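Local coordinates for host-nuclease inhibitor protein Gam, putative (Desulfovibrio vulgaris, PDB 2P2U) that probably binds double-stranded DNA as a Mu Gam-like protein, although its function is not established, at residues A[76-80]-A[92-96]. Numbering follows the deposited sequence.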
loop_
_atom_site.group_PDB
_atom_site.type_symbol
_atom_site.label_atom_id
_atom_site.label_comp_id
_atom_site.label_asym_id
_atom_site.label_seq_id
_atom_site.Cartn_x
_atom_site.Cartn_y
_atom_site.Cartn_z
ATOM N N LYS A 76 19.398 24.307 -29.113
ATOM C CA LYS A 76 19.809 22.905 -28.913
ATOM C C LYS A 76 21.022 22.445 -29.721
ATOM O O LYS A 76 21.986 21.895 -29.154
ATOM C CB LYS A 76 18.619 21.940 -29.154
ATOM C CG LYS A 76 18.944 20.469 -28.780
ATOM C CD LYS A 76 17.856 19.506 -29.455
ATOM C CE LYS A 76 18.305 18.010 -28.888
ATOM N NZ LYS A 76 16.982 17.190 -29.154
ATOM N N THR A 77 20.938 22.678 -31.039
ATOM C CA THR A 77 21.776 22.018 -32.071
ATOM C C THR A 77 23.285 22.289 -31.894
ATOM O O THR A 77 24.114 21.359 -31.911
ATOM C CB THR A 77 21.252 22.328 -33.532
ATOM O OG1 THR A 77 21.322 23.738 -33.804
ATOM C CG2 THR A 77 19.787 21.852 -33.702
ATOM N N GLU A 78 23.614 23.561 -31.668
ATOM C CA GLU A 78 24.982 23.991 -31.403
ATOM C C GLU A 78 25.461 23.529 -30.017
ATOM O O GLU A 78 26.556 22.971 -29.862
ATOM C CB GLU A 78 25.039 25.518 -31.505
ATOM C CG GLU A 78 23.681 26.197 -31.184
ATOM C CD GLU A 78 23.808 27.381 -30.188
ATOM O OE1 GLU A 78 24.588 27.283 -29.197
ATOM O OE2 GLU A 78 23.114 28.405 -30.384
HETATM N N MSE A 79 24.590 23.735 -29.028
HETATM C CA MSE A 79 24.943 23.745 -27.613
HETATM C C MSE A 79 25.389 22.405 -27.042
HETATM O O MSE A 79 26.267 22.375 -26.166
HETATM C CB MSE A 79 23.767 24.290 -26.828
HETATM C CG MSE A 79 24.117 24.943 -25.508
HETATM SE SE MSE A 79 22.470 25.573 -24.615
HETATM C CE MSE A 79 22.853 24.821 -22.868
ATOM N N PHE A 80 24.787 21.312 -27.530
ATOM C CA PHE A 80 25.099 19.939 -27.048
ATOM C C PHE A 80 25.735 19.072 -28.126
ATOM O O PHE A 80 25.069 18.723 -29.106
ATOM C CB PHE A 80 23.836 19.241 -26.502
ATOM C CG PHE A 80 23.162 19.986 -25.364
ATOM C CD1 PHE A 80 22.158 20.926 -25.626
ATOM C CD2 PHE A 80 23.539 19.753 -24.045
ATOM C CE1 PHE A 80 21.547 21.608 -24.609
ATOM C CE2 PHE A 80 22.925 20.441 -23.024
ATOM C CZ PHE A 80 21.922 21.366 -23.307
ATOM N N THR A 92 24.343 19.590 -13.917
ATOM C CA THR A 92 24.346 19.398 -15.355
ATOM C C THR A 92 22.976 19.610 -15.988
ATOM O O THR A 92 21.949 19.359 -15.363
ATOM C CB THR A 92 24.856 18.022 -15.674
ATOM O OG1 THR A 92 26.207 17.922 -15.212
ATOM C CG2 THR A 92 24.812 17.795 -17.150
ATOM N N ILE A 93 22.953 20.119 -17.209
ATOM C CA ILE A 93 21.738 20.061 -17.982
ATOM C C ILE A 93 22.010 19.269 -19.232
ATOM O O ILE A 93 23.105 18.719 -19.382
ATOM C CB ILE A 93 21.179 21.400 -18.363
ATOM C CG1 ILE A 93 22.176 22.143 -19.250
ATOM C CG2 ILE A 93 20.811 22.154 -17.156
ATOM C CD1 ILE A 93 21.528 23.231 -20.094
ATOM N N GLY A 94 21.009 19.220 -20.114
ATOM C CA GLY A 94 21.052 18.345 -21.297
ATOM C C GLY A 94 19.840 17.475 -21.694
ATOM O O GLY A 94 18.684 17.673 -21.230
ATOM N N PHE A 95 20.147 16.504 -22.565
ATOM C CA PHE A 95 19.145 15.647 -23.224
ATOM C C PHE A 95 19.475 14.165 -23.126
ATOM O O PHE A 95 20.601 13.769 -23.441
ATOM C CB PHE A 95 19.044 16.030 -24.667
ATOM C CG PHE A 95 18.311 17.299 -24.891
ATOM C CD1 PHE A 95 16.908 17.316 -24.918
ATOM C CD2 PHE A 95 18.997 18.479 -25.095
ATOM C CE1 PHE A 95 16.205 18.524 -25.168
ATOM C CE2 PHE A 95 18.311 19.681 -25.337
ATOM C CZ PHE A 95 16.926 19.712 -25.376
ATOM N N ARG A 96 18.525 13.358 -22.645
ATOM C CA ARG A 96 18.793 11.927 -22.517
ATOM C C ARG A 96 17.795 11.101 -23.302
ATOM O O ARG A 96 16.654 11.538 -23.507
ATOM C CB ARG A 96 18.822 11.495 -21.053
ATOM C CG ARG A 96 19.776 10.282 -20.838
ATOM C CD ARG A 96 19.827 9.749 -19.356
ATOM N NE ARG A 96 18.712 10.201 -18.492
ATOM C CZ ARG A 96 18.870 10.927 -17.378
ATOM N NH1 ARG A 96 20.105 11.281 -16.993
ATOM N NH2 ARG A 96 17.811 11.286 -16.643
#
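The ring of F95 meets that of F80 in a T-shaped pair and offers one face to K76, a compact example of how a single aromatic can join a short helix to a strand through two kinds of contact. The two rings stand almost perpendicular, at 87°, with centroids 5.5 Å apart. The CD2–CE2 edge of F95 points at the face of F80, displaced toward the rim near CD1 and CE1, and F95 CE2 lies 3.8 Å from F80 CE1. K76 crosses one face of F95 with an extended chain. With CG anti to the backbone N (chi1 -173°) and every later torsion extended, its methylenes pass from the rim of the ring to its middle. K76 CG starts 3.6 Å from F95 CE2. Farther out, K76 CE sits over the centre in a CH-pi contact, 3.9 Å from the F95 centroid. NZ follows in a cation-pi interaction, 4.3 Å from the same centroid and close to the ring normal.

Toward M79 and I93 the contact is wholly apolar. The CZ end of F80 reaches I93, with CZ 3.7 Å from I93 CD1 and the methyl lying near the plane of the F80 ring. That same I93 CD1 is met by CE of the selenomethionine M79, whose chain bends at its last torsion. G94, with no side chain, lets its CA come close to F80 CE2, obliquely to the ring. No hydrogen bond joins the two segments.

Helix 15-74 packs beside both segments, with F71 against M79, A72 against F80, V68 against I93 and T73 against F95, while L86 of the intervening loop touches M79, F80 and I93. Strand 91-103 pairs antiparallel with a strand of the second subunit, so the sheet continues across the dimer interface.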